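Local coordinates for PPR (Rhodospirillum centenum, PDB 1MZU), which senses light through the 4'-hydroxycinnamic acid chromophore of this N-terminal photoactive yellow protein domain and probably signals as a sensor histidine kinase, at residues A[92-98]-A[110-116]; A[34-40]-A[121-127]; A[41-47]-A[62-68]. All blocks are in the same frame, centred on the assembly; numbering follows the deposited sequence.

Interaction 1: A[92-98]-A[110-116]; sequences TLDARFD and VQIRMQN
Ala95 with Met114 and Phe97 with Ile112 are the antiparallel hydrogen-bonded pairs that zip up this beta hairpin. Met114 N to Ala95 O and Ile112 N to Phe97 O are each 2.8 Å long, and each bond is answered by the partner's own amide. Beyond them Asn116 OD1 accepts Leu93 N at 2.8 Å.

Apolar contacts gather on the face carrying Phe97, Ile112 and Met114. With its CG between the backbone N and the carbonyl carbon (chi1 56°), Phe97 lays its ring alongside the Ile112 side chain, so that Ile112 CB lies over one face near the rim, 4.1 Å from the ring centroid, in a CH-pi contact. Leu93 CG rests on Met114 CB at 4.0 Å.

Charged and polar groups occupy the other face. Asp94 OD2 and Arg113 NH2 form a salt bridge of 3.2 Å, but the carboxylate and guanidinium planes stand 87° apart and no N-H points at the oxygen, so the attraction is electrostatic. Arg96 NH1 also comes close to Arg113 NH1, two like charges that are not hydrogen-bonded.

Helix 78-89 packs on the apolar face, Phe80 meeting Phe97 edge-to-face and Phe84 touching Leu93 and Met114, while strand 122-128 pairs with the far edge of 110-116.

Interaction 2: A[34-40]-A[121-127]; sequences GAIQVDG and DRYWIFV
Ile36 CB and Ile125 CB face each other across the strands at the centre of the contact, 4.3 Å apart. Next to them Val38 CG2 meets Ile125 CD1 at 4.0 Å, the two side chains crossing at about a right angle. Phe67 packs on all three residues, and the side chain of Ile36 comes within about 4 Å of the bound 4'-hydroxycinnamic acid.

The opposite face carries Ala35, Gln37, Trp124 and Phe126. Gln37 holds its CG anti to the backbone N (chi1 -170°) and runs extended across the indole, its amide oxygen OE1 near Trp124 CZ2. Its CB sits over the six-membered ring of Trp124, 3.9 Å from the centroid, a CH-pi contact, while Trp124 NE1 donates to Asp21 OD1. Putting an alanine in place of Trp124 would remove the ring and is likely to leave the aliphatic part of Gln37 less covered and Asp21 OD1 without its indole donor. Ala35 CB approaches the edge of the Phe126 ring, 3.9 Å from CD1.

Strands 34-39 and 122-128 are the first and last of the PAS sheet, lying antiparallel side by side although far apart in sequence. Reciprocal backbone bonds join Gly34 to Val127, Ile36 to Ile125 and Val38 to Tyr123.

Toward the polar edge, the Tyr123 ring turns its edge to the Gly40 backbone, CE1 lying 3.8 Å from Gly40 N. That amide donates to Asp121 OD2 at 3.1 Å, reaching the oxygen from 46° out of the carboxylate plane. The Asp39 carboxylate turns to other partners: OD1 binds His45 NE2, and OD2 accepts from the amides of Ser41 and Val43.

Interaction 3: A[41-47]-A[62-68]; sequences SGVIHRY and VIGRNFF. With HC4 (4'-hydroxycinnamic acid), chain D.
Val62 CG1 lies over one face of the Tyr47 ring, offset toward the rim and 4.0 Å from its centroid, a CH-pi contact that braces a residue of the chromophore pocket. With CG swung opposite the backbone N (chi1 -165°), Tyr47 brings its phenol up to the chromophore; its OH lies 2.6 Å from HC4 O4' and is also hydrogen-bonded to Ser55 OG. The chromophore is hydrogen-bonded to Glu51 OE2 and Cys74 N as well. The same Val62 CG1 meets Ile44 CD1 at 3.6 Å, wedging the valine between isoleucine and tyrosine. Ile44 CD1 in turn touches the edge of the Phe67 ring, 3.9 Å from CD1, and Phe67 CE1 comes close to HC4 C5'.

These side chains are set in place by the joining of edge strand 44-47 of the PAS sheet to the turn that leads into helix 67-71. Ile44 clasps that turn twice: its N donates to Arg65 O in an almost straight bond of 2.9 Å (178°), and its O accepts from Gly64 N. Residues 62-65 form a type II beta turn, with Gly64 at positive phi.

Farther out, Gly42 O accepts Phe67 N at 2.8 Å, tying the first turn of the helix to the loop before the strand. Asn66 is the N-cap of that helix. Its OD1 takes Thr69 N and, weakly, Phe68 N, while ND2 reaches across to Ser41 O in a short and bent hydrogen bond of 2.6 Å. Gly42, also at positive phi, lies against this cap, where a CB would clash with Asn66 OD1. In the strand, His45 and Arg46 both face Gln37 in a classic beta bulge.

Overall arrangement
All three contacts build on one five-stranded antiparallel PAS sheet, ordered 44-47, 34-39, 122-128, 107-116, 94-102. Interaction 2 pairs strands in its middle, and interactions 1 and 3 lie at its two outer strands, their centres about 17 Å apart on opposite sides of the chain's centre. Along the chain interaction 3 closes before interaction 1 opens, and both are nested inside the long loop that interaction 2 closes. Backbone bonds connect the neighbours: Trp124 and Phe126 with strand 107-116, and Gln37 with His45. Even the outer two meet, where Met114 CE packs against Phe68 CZ. Ile36 of interaction 2 and Tyr47 of interaction 3 both lie close to the chromophore, so its pocket is built against this sheet.

Interaction 1: A[92-98]-A[110-116]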
loop_
_atom_site.group_PDB
_atom_site.type_symbol
_atom_site.label_atom_id
_atom_site.label_comp_id
_atom_site.label_asym_id
_atom_site.label_seq_id
_atom_site.Cartn_x
_atom_site.Cartn_y
_atom_site.Cartn_z
ATOM N N THR A 92 -1.849 16.670 -0.172
ATOM C CA THR A 92 -1.127 16.113 0.974
ATOM C C THR A 92 -1.801 14.852 1.515
ATOM O O THR A 92 -2.910 14.905 2.052
ATOM C CB THR A 92 -1.008 17.152 2.131
ATOM O OG1 THR A 92 -0.458 18.372 1.627
ATOM C CG2 THR A 92 -0.100 16.648 3.264
ATOM N N LEU A 93 -1.113 13.723 1.369
ATOM C CA LEU A 93 -1.592 12.445 1.886
ATOM C C LEU A 93 -0.839 12.198 3.195
ATOM O O LEU A 93 0.394 12.204 3.224
ATOM C CB LEU A 93 -1.343 11.295 0.886
ATOM C CG LEU A 93 -1.705 9.869 1.328
ATOM C CD1 LEU A 93 -3.182 9.747 1.655
ATOM C CD2 LEU A 93 -1.306 8.865 0.273
ATOM N N ASP A 94 -1.592 12.046 4.279
ATOM C CA ASP A 94 -1.021 11.797 5.592
ATOM C C ASP A 94 -2.075 11.153 6.471
ATOM O O ASP A 94 -2.945 11.840 7.028
ATOM C CB ASP A 94 -0.506 13.084 6.231
ATOM C CG ASP A 94 0.560 12.810 7.246
ATOM O OD1 ASP A 94 0.220 12.532 8.417
ATOM O OD2 ASP A 94 1.746 12.812 6.851
ATOM N N ALA A 95 -1.969 9.835 6.616
ATOM C CA ALA A 95 -2.936 9.080 7.396
ATOM C C ALA A 95 -2.278 7.945 8.151
ATOM O O ALA A 95 -1.303 7.351 7.681
ATOM C CB ALA A 95 -4.034 8.541 6.488
ATOM N N ARG A 96 -2.850 7.638 9.314
ATOM C CA ARG A 96 -2.392 6.568 10.194
ATOM C C ARG A 96 -3.671 5.988 10.787
ATOM O O ARG A 96 -4.484 6.730 11.363
ATOM C CB ARG A 96 -1.482 7.139 11.290
ATOM C CG ARG A 96 -0.846 6.099 12.232
ATOM C CD ARG A 96 0.256 6.697 13.119
ATOM N NE ARG A 96 -0.184 7.865 13.892
ATOM C CZ ARG A 96 0.393 9.067 13.848
ATOM N NH1 ARG A 96 1.448 9.283 13.072
ATOM N NH2 ARG A 96 -0.119 10.076 14.543
ATOM N N PHE A 97 -3.881 4.683 10.584
ATOM C CA PHE A 97 -5.082 3.997 11.087
ATOM C C PHE A 97 -4.894 2.491 11.194
ATOM O O PHE A 97 -4.047 1.922 10.510
ATOM C CB PHE A 97 -6.319 4.306 10.202
ATOM C CG PHE A 97 -6.135 3.970 8.731
ATOM C CD1 PHE A 97 -5.466 4.866 7.870
ATOM C CD2 PHE A 97 -6.648 2.771 8.195
ATOM C CE1 PHE A 97 -5.309 4.579 6.492
ATOM C CE2 PHE A 97 -6.501 2.468 6.821
ATOM C CZ PHE A 97 -5.831 3.376 5.967
ATOM N N ASP A 98 -5.708 1.859 12.040
ATOM C CA ASP A 98 -5.673 0.408 12.227
ATOM C C ASP A 98 -6.582 -0.239 11.180
ATOM O O ASP A 98 -7.600 0.338 10.792
ATOM C CB ASP A 98 -6.107 0.017 13.652
ATOM C CG ASP A 98 -5.077 0.414 14.721
ATOM O OD1 ASP A 98 -3.922 0.753 14.368
ATOM O OD2 ASP A 98 -5.420 0.396 15.925
ATOM N N VAL A 110 -3.377 -5.179 11.019
ATOM C CA VAL A 110 -2.245 -4.299 10.668
ATOM C C VAL A 110 -2.493 -2.828 11.021
ATOM O O VAL A 110 -3.620 -2.425 11.266
ATOM C CB VAL A 110 -1.907 -4.339 9.134
ATOM C CG1 VAL A 110 -1.301 -5.660 8.733
ATOM C CG2 VAL A 110 -3.153 -4.069 8.277
ATOM N N GLN A 111 -1.414 -2.049 11.069
ATOM C CA GLN A 111 -1.461 -0.604 11.311
ATOM C C GLN A 111 -0.962 -0.060 9.965
ATOM O O GLN A 111 0.034 -0.550 9.424
ATOM C CB GLN A 111 -0.502 -0.157 12.424
ATOM C CG GLN A 111 -0.297 -1.106 13.619
ATOM C CD GLN A 111 -1.425 -1.102 14.633
ATOM O OE1 GLN A 111 -2.182 -2.075 14.745
ATOM N NE2 GLN A 111 -1.519 -0.020 15.413
ATOM N N ILE A 112 -1.678 0.909 9.404
ATOM C CA ILE A 112 -1.329 1.477 8.097
ATOM C C ILE A 112 -0.862 2.917 8.259
ATOM O O ILE A 112 -1.427 3.666 9.046
ATOM C CB ILE A 112 -2.570 1.440 7.122
ATOM C CG1 ILE A 112 -3.101 0.010 6.943
ATOM C CG2 ILE A 112 -2.261 2.104 5.772
ATOM C CD1 ILE A 112 -2.156 -0.979 6.280
ATOM N N ARG A 113 0.158 3.286 7.493
ATOM C CA ARG A 113 0.710 4.638 7.466
ATOM C C ARG A 113 0.798 5.015 5.990
ATOM O O ARG A 113 1.510 4.363 5.225
ATOM C CB ARG A 113 2.098 4.691 8.133
ATOM C CG ARG A 113 2.846 6.046 8.034
ATOM C CD ARG A 113 2.162 7.184 8.799
ATOM N NE ARG A 113 2.752 8.483 8.461
ATOM C CZ ARG A 113 2.587 9.608 9.156
ATOM N NH1 ARG A 113 1.840 9.631 10.254
ATOM N NH2 ARG A 113 3.198 10.717 8.763
ATOM N N MET A 114 0.052 6.046 5.603
ATOM C CA MET A 114 0.015 6.542 4.218
ATOM C C MET A 114 0.632 7.930 4.131
ATOM O O MET A 114 0.342 8.778 4.973
ATOM C CB MET A 114 -1.430 6.647 3.720
ATOM C CG MET A 114 -2.142 5.346 3.470
ATOM S SD MET A 114 -3.684 5.611 2.591
ATOM C CE MET A 114 -3.339 4.730 1.199
ATOM N N GLN A 115 1.460 8.160 3.111
ATOM C CA GLN A 115 2.127 9.454 2.891
ATOM C C GLN A 115 2.675 9.661 1.477
ATOM O O GLN A 115 2.767 8.711 0.702
ATOM C CB GLN A 115 3.236 9.722 3.933
ATOM C CG GLN A 115 4.314 8.645 4.062
ATOM C CD GLN A 115 5.367 9.026 5.085
ATOM O OE1 GLN A 115 5.265 8.677 6.264
ATOM N NE2 GLN A 115 6.387 9.749 4.637
ATOM N N ASN A 116 3.033 10.915 1.163
ATOM C CA ASN A 116 3.610 11.324 -0.136
ATOM C C ASN A 116 5.059 10.870 -0.312
ATOM O O ASN A 116 5.753 10.586 0.668
ATOM C CB ASN A 116 3.617 12.855 -0.266
ATOM C CG ASN A 116 2.250 13.432 -0.528
ATOM O OD1 ASN A 116 1.294 13.113 0.159
ATOM N ND2 ASN A 116 2.160 14.320 -1.500
#

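Interaction 2: A[34-40]-A[121-127]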
loop_
_atom_site.group_PDB
_atom_site.type_symbol
_atom_site.label_atom_id
_atom_site.label_comp_id
_atom_site.label_asym_id
_atom_site.label_seq_id
_atom_site.Cartn_x
_atom_site.Cartn_y
_atom_site.Cartn_z
ATOM N N GLY A 34 5.906 -3.524 5.681
ATOM C CA GLY A 34 5.564 -3.709 4.275
ATOM C C GLY A 34 5.540 -2.341 3.603
ATOM O O GLY A 34 5.143 -1.379 4.240
ATOM N N ALA A 35 5.991 -2.240 2.353
ATOM C CA ALA A 35 6.034 -0.959 1.643
ATOM C C ALA A 35 5.593 -1.041 0.181
ATOM O O ALA A 35 6.167 -1.794 -0.610
ATOM C CB ALA A 35 7.441 -0.363 1.747
ATOM N N ILE A 36 4.560 -0.268 -0.164
ATOM C CA ILE A 36 3.990 -0.230 -1.519
ATOM C C ILE A 36 3.943 1.203 -2.056
ATOM O O ILE A 36 3.456 2.101 -1.367
ATOM C CB ILE A 36 2.512 -0.767 -1.550
ATOM C CG1 ILE A 36 2.426 -2.153 -0.914
ATOM C CG2 ILE A 36 1.990 -0.818 -2.999
ATOM C CD1 ILE A 36 1.108 -2.473 -0.248
ATOM N N GLN A 37 4.429 1.403 -3.284
ATOM C CA GLN A 37 4.383 2.710 -3.942
ATOM C C GLN A 37 3.360 2.659 -5.048
ATOM O O GLN A 37 3.408 1.785 -5.904
ATOM C CB GLN A 37 5.730 3.114 -4.541
ATOM C CG GLN A 37 5.796 4.558 -5.029
ATOM C CD GLN A 37 7.135 4.901 -5.660
ATOM O OE1 GLN A 37 7.932 5.639 -5.085
ATOM N NE2 GLN A 37 7.385 4.370 -6.847
ATOM N N VAL A 38 2.456 3.629 -5.034
ATOM C CA VAL A 38 1.395 3.733 -6.019
ATOM C C VAL A 38 1.368 5.129 -6.615
ATOM O O VAL A 38 2.020 6.037 -6.103
ATOM C CB VAL A 38 -0.020 3.464 -5.397
ATOM C CG1 VAL A 38 -0.208 1.980 -5.062
ATOM C CG2 VAL A 38 -0.231 4.325 -4.135
ATOM N N ASP A 39 0.641 5.293 -7.716
ATOM C CA ASP A 39 0.475 6.616 -8.285
ATOM C C ASP A 39 -0.903 7.115 -7.880
ATOM O O ASP A 39 -1.597 6.429 -7.114
ATOM C CB ASP A 39 0.752 6.699 -9.798
ATOM C CG ASP A 39 -0.086 5.755 -10.631
ATOM O OD1 ASP A 39 0.474 5.244 -11.623
ATOM O OD2 ASP A 39 -1.296 5.546 -10.355
ATOM N N GLY A 40 -1.295 8.270 -8.409
ATOM C CA GLY A 40 -2.579 8.878 -8.097
ATOM C C GLY A 40 -3.834 8.111 -8.469
ATOM O O GLY A 40 -4.885 8.326 -7.862
ATOM N N ASP A 121 3.447 12.652 -8.034
ATOM C CA ASP A 121 2.421 11.666 -8.422
ATOM C C ASP A 121 2.641 10.290 -7.765
ATOM O O ASP A 121 1.876 9.372 -7.995
ATOM C CB ASP A 121 2.310 11.545 -9.971
ATOM C CG ASP A 121 1.176 10.608 -10.439
ATOM O OD1 ASP A 121 1.413 9.791 -11.357
ATOM O OD2 ASP A 121 0.052 10.682 -9.889
ATOM N N ARG A 122 3.667 10.159 -6.926
ATOM C CA ARG A 122 3.953 8.890 -6.250
ATOM C C ARG A 122 3.606 8.951 -4.766
ATOM O O ARG A 122 3.787 9.986 -4.130
ATOM C CB ARG A 122 5.408 8.447 -6.474
ATOM C CG ARG A 122 5.772 8.175 -7.939
ATOM C CD ARG A 122 4.805 7.196 -8.628
ATOM N NE ARG A 122 4.715 7.420 -10.072
ATOM C CZ ARG A 122 5.586 6.956 -10.967
ATOM N NH1 ARG A 122 6.633 6.234 -10.581
ATOM N NH2 ARG A 122 5.404 7.204 -12.254
ATOM N N TYR A 123 3.030 7.865 -4.244
ATOM C CA TYR A 123 2.599 7.787 -2.845
ATOM C C TYR A 123 2.989 6.463 -2.203
ATOM O O TYR A 123 3.039 5.430 -2.868
ATOM C CB TYR A 123 1.071 7.958 -2.745
ATOM C CG TYR A 123 0.533 9.206 -3.406
ATOM C CD1 TYR A 123 0.099 9.182 -4.755
ATOM C CD2 TYR A 123 0.531 10.443 -2.725
ATOM C CE1 TYR A 123 -0.314 10.371 -5.418
ATOM C CE2 TYR A 123 0.114 11.645 -3.383
ATOM C CZ TYR A 123 -0.300 11.596 -4.725
ATOM O OH TYR A 123 -0.682 12.747 -5.378
ATOM N N TRP A 124 3.185 6.498 -0.891
ATOM C CA TRP A 124 3.584 5.334 -0.116
ATOM C C TRP A 124 2.538 4.831 0.852
ATOM O O TRP A 124 1.801 5.613 1.460
ATOM C CB TRP A 124 4.841 5.634 0.692
ATOM C CG TRP A 124 6.086 5.705 -0.100
ATOM C CD1 TRP A 124 6.754 6.827 -0.458
ATOM C CD2 TRP A 124 6.811 4.606 -0.652
ATOM N NE1 TRP A 124 7.856 6.511 -1.216
ATOM C CE2 TRP A 124 7.921 5.149 -1.349
ATOM C CE3 TRP A 124 6.638 3.207 -0.624
ATOM C CZ2 TRP A 124 8.860 4.338 -2.027
ATOM C CZ3 TRP A 124 7.568 2.393 -1.297
ATOM C CH2 TRP A 124 8.669 2.967 -1.988
ATOM N N ILE A 125 2.505 3.510 0.990
ATOM C CA ILE A 125 1.600 2.819 1.895
ATOM C C ILE A 125 2.500 1.864 2.701
ATOM O O ILE A 125 3.114 0.952 2.125
ATOM C CB ILE A 125 0.501 1.997 1.130
ATOM C CG1 ILE A 125 -0.269 2.891 0.145
ATOM C CG2 ILE A 125 -0.457 1.336 2.143
ATOM C CD1 ILE A 125 -1.112 2.164 -0.912
ATOM N N PHE A 126 2.613 2.111 4.009
ATOM C CA PHE A 126 3.418 1.281 4.907
ATOM C C PHE A 126 2.515 0.395 5.730
ATOM O O PHE A 126 1.484 0.839 6.241
ATOM C CB PHE A 126 4.318 2.132 5.808
ATOM C CG PHE A 126 5.300 2.973 5.051
ATOM C CD1 PHE A 126 6.292 2.366 4.264
ATOM C CD2 PHE A 126 5.217 4.376 5.083
ATOM C CE1 PHE A 126 7.199 3.137 3.505
ATOM C CE2 PHE A 126 6.118 5.173 4.331
ATOM C CZ PHE A 126 7.117 4.546 3.533
ATOM N N VAL A 127 2.893 -0.872 5.846
ATOM C CA VAL A 127 2.075 -1.871 6.551
ATOM C C VAL A 127 2.855 -2.530 7.702
ATOM O O VAL A 127 3.903 -3.125 7.475
ATOM C CB VAL A 127 1.617 -2.983 5.530
ATOM C CG1 VAL A 127 0.731 -4.017 6.175
ATOM C CG2 VAL A 127 0.892 -2.378 4.331
#

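Interaction 3: A[41-47]-A[62-68]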
loop_
_atom_site.group_PDB
_atom_site.type_symbol
_atom_site.label_atom_id
_atom_site.label_comp_id
_atom_site.label_asym_id
_atom_site.label_seq_id
_atom_site.Cartn_x
_atom_site.Cartn_y
_atom_site.Cartn_z
ATOM N N SER A 41 -3.737 7.228 -9.465
ATOM C CA SER A 41 -4.887 6.428 -9.875
ATOM C C SER A 41 -4.899 5.048 -9.214
ATOM O O SER A 41 -5.818 4.252 -9.445
ATOM C CB SER A 41 -5.022 6.348 -11.413
ATOM O OG SER A 41 -3.916 5.718 -12.034
ATOM N N GLY A 42 -3.888 4.790 -8.380
ATOM C CA GLY A 42 -3.789 3.533 -7.650
ATOM C C GLY A 42 -2.895 2.434 -8.182
ATOM O O GLY A 42 -2.810 1.376 -7.561
ATOM N N VAL A 43 -2.242 2.679 -9.319
ATOM C CA VAL A 43 -1.346 1.713 -9.971
ATOM C C VAL A 43 -0.026 1.518 -9.203
ATOM O O VAL A 43 0.630 2.486 -8.837
ATOM C CB VAL A 43 -1.109 2.123 -11.477
ATOM C CG1 VAL A 43 -0.151 1.171 -12.200
ATOM C CG2 VAL A 43 -2.435 2.170 -12.226
ATOM N N ILE A 44 0.311 0.257 -8.924
ATOM C CA ILE A 44 1.524 -0.139 -8.202
ATOM C C ILE A 44 2.815 0.002 -9.020
ATOM O O ILE A 44 2.922 -0.501 -10.141
ATOM C CB ILE A 44 1.383 -1.590 -7.626
ATOM C CG1 ILE A 44 0.156 -1.638 -6.708
ATOM C CG2 ILE A 44 2.665 -2.024 -6.854
ATOM C CD1 ILE A 44 -0.245 -2.993 -6.231
ATOM N N HIS A 45 3.776 0.712 -8.434
ATOM C CA HIS A 45 5.075 0.941 -9.048
ATOM C C HIS A 45 6.172 0.183 -8.303
ATOM O O HIS A 45 7.059 -0.391 -8.937
ATOM C CB HIS A 45 5.366 2.446 -9.195
ATOM C CG HIS A 45 4.516 3.122 -10.230
ATOM N ND1 HIS A 45 4.915 3.277 -11.541
ATOM C CD2 HIS A 45 3.270 3.643 -10.158
ATOM C CE1 HIS A 45 3.950 3.859 -12.230
ATOM N NE2 HIS A 45 2.940 4.093 -11.414
ATOM N N ARG A 46 6.088 0.132 -6.968
ATOM C CA ARG A 46 7.053 -0.614 -6.151
ATOM C C ARG A 46 6.302 -1.475 -5.154
ATOM O O ARG A 46 5.296 -1.040 -4.586
ATOM C CB ARG A 46 8.027 0.299 -5.387
ATOM C CG ARG A 46 8.878 1.268 -6.202
ATOM C CD ARG A 46 9.811 0.600 -7.196
ATOM N NE ARG A 46 10.366 1.623 -8.080
ATOM C CZ ARG A 46 9.965 1.865 -9.326
ATOM N NH1 ARG A 46 9.002 1.143 -9.884
ATOM N NH2 ARG A 46 10.473 2.897 -9.988
ATOM N N TYR A 47 6.834 -2.670 -4.897
ATOM C CA TYR A 47 6.216 -3.635 -3.983
ATOM C C TYR A 47 7.345 -4.467 -3.357
ATOM O O TYR A 47 7.943 -5.303 -4.051
ATOM C CB TYR A 47 5.266 -4.540 -4.806
ATOM C CG TYR A 47 4.275 -5.365 -4.018
ATOM C CD1 TYR A 47 3.022 -4.832 -3.658
ATOM C CD2 TYR A 47 4.573 -6.688 -3.627
ATOM C CE1 TYR A 47 2.079 -5.609 -2.914
ATOM C CE2 TYR A 47 3.655 -7.466 -2.894
ATOM C CZ TYR A 47 2.416 -6.924 -2.538
ATOM O OH TYR A 47 1.564 -7.685 -1.775
ATOM N N VAL A 62 2.074 -8.246 -9.697
ATOM C CA VAL A 62 1.358 -7.200 -8.968
ATOM C C VAL A 62 1.717 -5.773 -9.443
ATOM O O VAL A 62 0.856 -4.895 -9.443
ATOM C CB VAL A 62 1.550 -7.430 -7.426
ATOM C CG1 VAL A 62 1.120 -6.256 -6.608
ATOM C CG2 VAL A 62 0.723 -8.623 -6.998
ATOM N N ILE A 63 2.965 -5.563 -9.882
ATOM C CA ILE A 63 3.425 -4.260 -10.382
ATOM C C ILE A 63 2.801 -3.972 -11.752
ATOM O O ILE A 63 2.860 -4.804 -12.668
ATOM C CB ILE A 63 4.990 -4.173 -10.426
ATOM C CG1 ILE A 63 5.542 -4.199 -8.997
ATOM C CG2 ILE A 63 5.458 -2.873 -11.098
ATOM C CD1 ILE A 63 7.034 -4.503 -8.885
ATOM N N GLY A 64 2.178 -2.798 -11.857
ATOM C CA GLY A 64 1.509 -2.396 -13.080
ATOM C C GLY A 64 -0.001 -2.477 -12.929
ATOM O O GLY A 64 -0.744 -1.895 -13.719
ATOM N N ARG A 65 -0.450 -3.180 -11.892
ATOM C CA ARG A 65 -1.871 -3.335 -11.599
ATOM C C ARG A 65 -2.329 -2.344 -10.525
ATOM O O ARG A 65 -1.510 -1.841 -9.753
ATOM C CB ARG A 65 -2.156 -4.770 -11.136
ATOM C CG ARG A 65 -2.725 -5.723 -12.192
ATOM C CD ARG A 65 -1.779 -5.994 -13.362
ATOM N NE ARG A 65 -2.236 -7.121 -14.181
ATOM C CZ ARG A 65 -3.147 -7.048 -15.150
ATOM N NH1 ARG A 65 -3.726 -5.891 -15.455
ATOM N NH2 ARG A 65 -3.488 -8.147 -15.816
ATOM N N ASN A 66 -3.632 -2.070 -10.493
ATOM C CA ASN A 66 -4.224 -1.149 -9.525
ATOM C C ASN A 66 -4.419 -1.808 -8.151
ATOM O O ASN A 66 -5.052 -2.867 -8.045
ATOM C CB ASN A 66 -5.558 -0.608 -10.057
ATOM C CG ASN A 66 -6.048 0.639 -9.305
ATOM O OD1 ASN A 66 -6.453 0.574 -8.140
ATOM N ND2 ASN A 66 -6.049 1.771 -9.993
ATOM N N PHE A 67 -3.878 -1.157 -7.114
ATOM C CA PHE A 67 -3.955 -1.621 -5.722
ATOM C C PHE A 67 -5.388 -1.718 -5.199
ATOM O O PHE A 67 -5.753 -2.725 -4.619
ATOM C CB PHE A 67 -3.116 -0.697 -4.792
ATOM C CG PHE A 67 -3.036 -1.160 -3.349
ATOM C CD1 PHE A 67 -2.305 -2.308 -2.998
ATOM C CD2 PHE A 67 -3.705 -0.461 -2.337
ATOM C CE1 PHE A 67 -2.243 -2.762 -1.648
ATOM C CE2 PHE A 67 -3.658 -0.901 -0.968
ATOM C CZ PHE A 67 -2.923 -2.054 -0.633
ATOM N N PHE A 68 -6.186 -0.683 -5.438
ATOM C CA PHE A 68 -7.558 -0.637 -4.932
ATOM C C PHE A 68 -8.630 -1.385 -5.713
ATOM O O PHE A 68 -9.495 -2.032 -5.111
ATOM C CB PHE A 68 -7.985 0.817 -4.688
ATOM C CG PHE A 68 -7.029 1.586 -3.821
ATOM C CD1 PHE A 68 -7.023 1.398 -2.424
ATOM C CD2 PHE A 68 -6.085 2.459 -4.398
ATOM C CE1 PHE A 68 -6.077 2.071 -1.591
ATOM C CE2 PHE A 68 -5.126 3.139 -3.586
ATOM C CZ PHE A 68 -5.121 2.946 -2.179
HETATM C C1 HC4 D . -7.848 -6.927 0.735
HETATM O O1 HC4 D . -8.418 -7.312 -0.338
HETATM C C2 HC4 D . -6.423 -6.926 0.951
HETATM C C3 HC4 D . -5.575 -7.479 0.091
HETATM C "C1'" HC4 D . -4.155 -7.275 0.078
HETATM C "C2'" HC4 D . -3.351 -7.949 -0.948
HETATM C "C3'" HC4 D . -1.964 -7.692 -1.035
HETATM C "C4'" HC4 D . -1.372 -6.729 -0.169
HETATM C "C5'" HC4 D . -2.153 -6.076 0.819
HETATM C "C6'" HC4 D . -3.518 -6.342 0.909
HETATM O "O4'" HC4 D . -0.086 -6.457 -0.228
#